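Local coordinates for CHAD domain protein (PDB 6RN5), which probably binds polyphosphate, as a phosin with an all-helical CHAD domain, and also binds copper ions, at residues L178-R181 with Q182-A186; E354-A357 with A358-A361. One frame throughout, in Å; residues are numbered along the deposited sequence.

Contact 1: L178-R181 with Q182-A186; sequences LLDR and QLTLA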
ATOM      1  N   LEU A 178      -1.376 -20.865   8.551  1.00 28.94           N
ATOM      2  CA  LEU A 178      -2.062 -21.404   7.371  1.00 30.59           C
ATOM      3  C   LEU A 178      -1.098 -21.552   6.173  1.00 30.15           C
ATOM      4  O   LEU A 178      -1.005 -22.592   5.564  1.00 30.61           O
ATOM      5  CB  LEU A 178      -3.244 -20.511   7.016  1.00 29.43           C
ATOM      6  CG  LEU A 178      -4.064 -20.935   5.806  1.00 31.76           C
ATOM      7  CD1 LEU A 178      -4.763 -22.251   6.090  1.00 34.14           C
ATOM      8  CD2 LEU A 178      -5.069 -19.845   5.467  1.00 33.63           C
ATOM      9  N   LEU A 179      -0.370 -20.497   5.868  1.00 29.55           N
ATOM     10  CA  LEU A 179       0.592 -20.516   4.785  1.00 30.61           C
ATOM     11  C   LEU A 179       1.763 -21.474   5.066  1.00 29.98           C
ATOM     12  O   LEU A 179       2.262 -22.164   4.174  1.00 28.35           O
ATOM     13  CB  LEU A 179       1.103 -19.098   4.540  1.00 28.56           C
ATOM     14  CG  LEU A 179       0.048 -18.134   3.976  1.00 29.25           C
ATOM     15  CD1 LEU A 179       0.508 -16.713   4.141  1.00 28.73           C
ATOM     16  CD2 LEU A 179      -0.247 -18.391   2.502  1.00 29.96           C
ATOM     17  N   ASP A 180       2.247 -21.487   6.293  1.00 31.01           N
ATOM     18  CA  ASP A 180       3.258 -22.459   6.661  1.00 32.06           C
ATOM     19  C   ASP A 180       2.798 -23.905   6.372  1.00 34.98           C
ATOM     20  O   ASP A 180       3.523 -24.685   5.761  1.00 31.75           O
ATOM     21  CB  ASP A 180       3.596 -22.270   8.138  1.00 38.17           C
ATOM     22  CG  ASP A 180       4.753 -23.128   8.603  1.00 38.30           C
ATOM     23  OD1 ASP A 180       5.264 -23.971   7.873  1.00 47.85           O
ATOM     24  OD2 ASP A 180       5.155 -22.956   9.741  1.00 54.00           O
ATOM     25  N   ARG A 181       1.574 -24.246   6.781  1.00 35.71           N
ATOM     26  CA  ARG A 181       1.008 -25.548   6.474  1.00 39.30           C
ATOM     27  C   ARG A 181       0.890 -25.778   4.974  1.00 35.55           C
ATOM     28  O   ARG A 181       1.385 -26.768   4.461  1.00 34.44           O
ATOM     29  CB  ARG A 181      -0.375 -25.733   7.147  1.00 45.04           C
ATOM     30  CG  ARG A 181      -1.009 -27.104   6.911  1.00 51.95           C
ATOM     31  CD  ARG A 181      -2.370 -27.300   7.600  1.00 64.33           C
ATOM     32  NE  ARG A 181      -3.310 -28.001   6.696  1.00 77.19           N
ATOM     33  CZ  ARG A 181      -3.467 -29.336   6.556  1.00 76.58           C
ATOM     34  NH1 ARG A 181      -2.759 -30.200   7.297  1.00 71.41           N
ATOM     35  NH2 ARG A 181      -4.362 -29.813   5.657  1.00 64.14           N
ATOM     36  N   GLN A 182       0.243 -24.869   4.267  1.00 32.22           N
ATOM     37  CA  GLN A 182       0.010 -25.048   2.844  1.00 33.76           C
ATOM     38  C   GLN A 182       1.272 -25.123   1.971  1.00 32.85           C
ATOM     39  O   GLN A 182       1.419 -25.988   1.131  1.00 30.14           O
ATOM     40  CB  GLN A 182      -0.927 -23.967   2.339  1.00 35.91           C
ATOM     41  CG  GLN A 182      -2.370 -24.165   2.836  1.00 39.84           C
ATOM     42  CD  GLN A 182      -3.321 -23.127   2.246  1.00 43.95           C
ATOM     43  OE1 GLN A 182      -2.891 -22.188   1.512  1.00 39.46           O
ATOM     44  NE2 GLN A 182      -4.619 -23.273   2.559  1.00 38.12           N
ATOM     45  N   LEU A 183       2.175 -24.199   2.192  1.00 34.77           N
ATOM     46  CA  LEU A 183       3.415 -24.161   1.438  1.00 33.40           C
ATOM     47  C   LEU A 183       4.388 -25.253   1.837  1.00 29.91           C
ATOM     48  O   LEU A 183       5.179 -25.695   1.019  1.00 29.36           O
ATOM     49  CB  LEU A 183       4.030 -22.774   1.542  1.00 33.38           C
ATOM     50  CG  LEU A 183       3.187 -21.739   0.750  1.00 35.01           C
ATOM     51  CD1 LEU A 183       3.557 -20.310   1.128  1.00 36.85           C
ATOM     52  CD2 LEU A 183       3.385 -21.913  -0.762  1.00 36.35           C
ATOM     53  N   THR A 184       4.314 -25.724   3.061  1.00 30.78           N
ATOM     54  CA  THR A 184       5.116 -26.858   3.478  1.00 30.55           C
ATOM     55  C   THR A 184       4.670 -28.139   2.822  1.00 31.54           C
ATOM     56  O   THR A 184       5.486 -28.926   2.361  1.00 30.22           O
ATOM     57  CB  THR A 184       5.061 -27.056   4.988  1.00 31.73           C
ATOM     58  OG1 THR A 184       5.669 -25.917   5.592  1.00 33.01           O
ATOM     59  CG2 THR A 184       5.881 -28.298   5.407  1.00 33.14           C
ATOM     60  N   LEU A 185       3.366 -28.364   2.791  1.00 32.55           N
ATOM     61  CA  LEU A 185       2.843 -29.463   2.011  1.00 33.12           C
ATOM     62  C   LEU A 185       3.297 -29.399   0.572  1.00 32.31           C
ATOM     63  O   LEU A 185       3.688 -30.434   0.009  1.00 32.84           O
ATOM     64  CB  LEU A 185       1.300 -29.546   2.075  1.00 32.87           C
ATOM     65  CG  LEU A 185       0.789 -29.961   3.456  1.00 34.38           C
ATOM     66  CD1 LEU A 185      -0.720 -29.725   3.553  1.00 36.35           C
ATOM     67  CD2 LEU A 185       1.180 -31.404   3.771  1.00 35.20           C
ATOM     68  N   ALA A 186       3.132 -28.231  -0.042  1.00 32.68           N
ATOM     69  CA  ALA A 186       3.528 -28.002  -1.448  1.00 33.22           C
ATOM     70  C   ALA A 186       5.011 -28.361  -1.668  1.00 32.74           C
ATOM     71  O   ALA A 186       5.365 -29.016  -2.638  1.00 29.03           O
ATOM     72  CB  ALA A 186       3.303 -26.557  -1.842  1.00 34.74           C
TER
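Thr184 turns its OG1 back along helix 170-198 toward Asp180 by a first torsion of -65°, which lays the hydroxyl beside its own backbone N, while Asp180 carries its CG on the far side from the amide N (chi1 -174°). The two side chains therefore run alongside each other and point the same way. The hydroxyl donates to the carbonyl one helical turn back; the 2.5 Å between Thr184 OG1 and Asp180 O is very short, and its exact value deserves caution. Asp180 O also accepts Thr184 N at 3.0 Å, through a bond bent to 143° at the hydrogen, so one residue supplies two donors to a single carbonyl. Asp180 OD1 approaches as well, 3.0 Å from Thr184 OG1, bringing the carboxylate close to the hydroxyl.

Round the helix, the same four-residue spacing produces different pairings. Leu178 and Gln182 lie side by side, with Leu178 CD1 against Gln182 NE2 at 3.7 Å as a van der Waals neighbour; the amide reaches beyond the helix, where NE2 is hydrogen-bonded to Thr333 OG1, which probably restrains its rotation. Arg181 bends at its third torsion, and one methyl of Leu185 sits over the centre of the guanidinium face, CD1 being 4.1 Å from Arg181 CZ. On the buried side, Leu179 CB and Leu183 CD1 are 4.4 Å apart, a loose apolar contact: Leu179 packs on Leu344 and Leu347 of helix 338-366, and Leu183 on Tyr105 and Leu112 of helix 82-120. The whole is an amphipathic helix of the CHAD fold, with Leu179 and Leu183 turned to neighbouring helices, the more exposed Arg181 and Leu185 elsewhere round it, and a threonine hydroxyl bonded to the carbonyl of residue i-4.

Contact 2: E354-A357 with A358-A361; sequences EVEA and ARFA. With SO4 (sulfate ion), chain H.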
ATOM      1  N   GLU A 354       5.029  -4.554  -3.815  1.00 31.62           N
ATOM      2  CA  GLU A 354       6.396  -4.964  -4.168  1.00 32.39           C
ATOM      3  C   GLU A 354       6.503  -5.228  -5.677  1.00 31.23           C
ATOM      4  O   GLU A 354       7.527  -4.977  -6.265  1.00 32.80           O
ATOM      5  CB  GLU A 354       6.834  -6.203  -3.402  1.00 36.59           C
ATOM      6  CG  GLU A 354       6.941  -6.032  -1.889  1.00 45.53           C
ATOM      7  CD  GLU A 354       8.187  -5.247  -1.428  1.00 54.23           C
ATOM      8  OE1 GLU A 354       9.096  -4.991  -2.252  1.00 56.01           O
ATOM      9  OE2 GLU A 354       8.268  -4.885  -0.230  1.00 57.69           O
ATOM     10  N   VAL A 355       5.457  -5.723  -6.329  1.00 29.95           N
ATOM     11  CA  VAL A 355       5.534  -5.932  -7.802  1.00 29.90           C
ATOM     12  C   VAL A 355       5.776  -4.583  -8.482  1.00 29.96           C
ATOM     13  O   VAL A 355       6.716  -4.431  -9.255  1.00 31.40           O
ATOM     14  CB  VAL A 355       4.287  -6.668  -8.374  1.00 30.45           C
ATOM     15  CG1 VAL A 355       4.266  -6.647  -9.910  1.00 30.95           C
ATOM     16  CG2 VAL A 355       4.247  -8.105  -7.874  1.00 32.81           C
ATOM     17  N   GLU A 356       4.956  -3.598  -8.150  1.00 33.09           N
ATOM     18  CA  GLU A 356       5.130  -2.236  -8.633  1.00 37.07           C
ATOM     19  C   GLU A 356       6.494  -1.637  -8.293  1.00 35.43           C
ATOM     20  O   GLU A 356       7.155  -1.098  -9.159  1.00 33.60           O
ATOM     21  CB  GLU A 356       4.015  -1.320  -8.107  1.00 45.22           C
ATOM     22  CG  GLU A 356       2.765  -1.297  -9.006  1.00 57.46           C
ATOM     23  CD  GLU A 356       3.009  -0.677 -10.404  1.00 68.22           C
ATOM     24  OE1 GLU A 356       3.540   0.457 -10.519  1.00 78.57           O
ATOM     25  OE2 GLU A 356       2.667  -1.320 -11.419  1.00 76.12           O
ATOM     26  N   ALA A 357       6.944  -1.756  -7.065  1.00 31.40           N
ATOM     27  CA  ALA A 357       8.293  -1.281  -6.776  1.00 32.61           C
ATOM     28  C   ALA A 357       9.324  -2.001  -7.634  1.00 32.50           C
ATOM     29  O   ALA A 357      10.289  -1.396  -8.117  1.00 32.44           O
ATOM     30  CB  ALA A 357       8.636  -1.429  -5.285  1.00 32.68           C
ATOM     31  N   ALA A 358       9.150  -3.293  -7.843  1.00 31.70           N
ATOM     32  CA  ALA A 358      10.139  -3.958  -8.626  1.00 33.22           C
ATOM     33  C   ALA A 358      10.141  -3.414 -10.077  1.00 34.29           C
ATOM     34  O   ALA A 358      11.210  -3.344 -10.724  1.00 30.05           O
ATOM     35  CB  ALA A 358       9.948  -5.449  -8.597  1.00 31.08           C
ATOM     36  N   ARG A 359       8.967  -3.026 -10.578  1.00 33.07           N
ATOM     37  CA  ARG A 359       8.892  -2.541 -11.947  1.00 34.09           C
ATOM     38  C   ARG A 359       9.607  -1.190 -12.039  1.00 34.60           C
ATOM     39  O   ARG A 359      10.265  -0.880 -13.035  1.00 30.46           O
ATOM     40  CB  ARG A 359       7.451  -2.362 -12.397  1.00 32.88           C
ATOM     41  CG  ARG A 359       6.658  -3.619 -12.588  1.00 32.16           C
ATOM     42  CD  ARG A 359       5.236  -3.318 -13.106  1.00 34.72           C
ATOM     43  NE  ARG A 359       4.504  -4.589 -13.175  1.00 37.12           N
ATOM     44  CZ  ARG A 359       3.184  -4.728 -13.066  1.00 38.96           C
ATOM     45  NH1 ARG A 359       2.390  -3.685 -12.909  1.00 39.10           N
ATOM     46  NH2 ARG A 359       2.659  -5.938 -13.133  1.00 41.43           N
ATOM     47  N   PHE A 360       9.411  -0.359 -11.018  1.00 33.83           N
ATOM     48  CA  PHE A 360      10.139   0.894 -10.934  1.00 37.91           C
ATOM     49  C   PHE A 360      11.674   0.679 -10.811  1.00 37.46           C
ATOM     50  O   PHE A 360      12.462   1.328 -11.509  1.00 34.28           O
ATOM     51  CB  PHE A 360       9.588   1.723  -9.766  1.00 44.21           C
ATOM     52  CG  PHE A 360      10.198   3.102  -9.641  1.00 47.40           C
ATOM     53  CD1 PHE A 360       9.871   4.103 -10.548  1.00 52.10           C
ATOM     54  CD2 PHE A 360      11.078   3.402  -8.596  1.00 50.51           C
ATOM     55  CE1 PHE A 360      10.419   5.379 -10.434  1.00 51.36           C
ATOM     56  CE2 PHE A 360      11.641   4.672  -8.484  1.00 54.73           C
ATOM     57  CZ  PHE A 360      11.307   5.665  -9.410  1.00 48.86           C
ATOM     58  N   ALA A 361      12.093  -0.229  -9.938  1.00 34.38           N
ATOM     59  CA  ALA A 361      13.504  -0.534  -9.809  1.00 34.76           C
ATOM     60  C   ALA A 361      14.102  -0.999 -11.158  1.00 36.84           C
ATOM     61  O   ALA A 361      15.185  -0.549 -11.565  1.00 33.09           O
ATOM     62  CB  ALA A 361      13.740  -1.563  -8.705  1.00 33.54           C
TER
HETATM   63  S   SO4 H 407      -1.244  -5.647 -13.118  1.00 59.58           S
HETATM   64  O1  SO4 H 407      -2.078  -5.725 -14.359  1.00 64.92           O
HETATM   65  O2  SO4 H 407      -0.180  -6.691 -13.301  1.00 58.23           O
HETATM   66  O3  SO4 H 407      -0.527  -4.377 -12.997  1.00 59.45           O
HETATM   67  O4  SO4 H 407      -2.138  -5.788 -11.896  1.00 55.29           O
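Arg359 reaches back along helix 338-366 past Val355 and Glu356. Arg359 CB rests 3.5 Å from Glu356 O, and Arg359 CG lies 3.4 Å from Val355 O. From CG to NE the chain is extended (chi3 -176°), passing Arg359 CD by the carboxylate, 3.7 Å from Glu356 OE2. Arg359 NE is hydrogen-bonded to His317. Val355 CG1 comes over one face of the guanidinium, 3.7 Å from Arg359 NH2. At the tip, Arg359 NH1 forms an i to i+3 intrahelical salt bridge with Glu356 OE2 at 2.8 Å; the flat groups are nearly perpendicular (85°), and OE2 stands off the guanidinium plane, its bond bent to 131° at the hydrogen. Arg359 NH1 also donates to sulfate O3 across 3.0 Å, and Arg359 NH2 donates to sulfate O2 at 2.9 Å and pairs with Asp274. The sulfur lies in the guanidinium plane, so the anion is held edge-on by two nearly straight bonds. Two carboxylates and the sulfate bridging NH1 and NH2 would probably favour the charged guanidinium. The sulfate, likely from the crystallisation liquor, is further bonded to His271 ND1, the side chain of a copper ligand, and to Gln273 N. Trp277 adds a cation-pi contact. No strands are involved: Arg359 joins its own helix to helix 274-295 through Asp274 and Trp277, while Val355 and Ala358 pack on His317 of helix 305-331.

How the contacts relate
Contact 1 on helix 170-198 precedes contact 2 on helix 338-366 along the chain; their centres are 26 Å apart and their nearest atoms about 14 Å, so they do not touch. The two helices nevertheless meet, since Leu179 of contact 1 packs near the start of helix 338-366, and helix 305-331 lies against both contacts. On helix 338-366, the copper ligand His348 falls between Leu344 and Leu347, which Leu179 touches, and contact 2. A bound copper ion lies about 13 Å from the side chain of Leu179, and one lies about 9 Å from that of Val355. Contact 1 is helix packing, whereas contact 2 adjoins the copper site, consistent with a fold combining anion and metal binding.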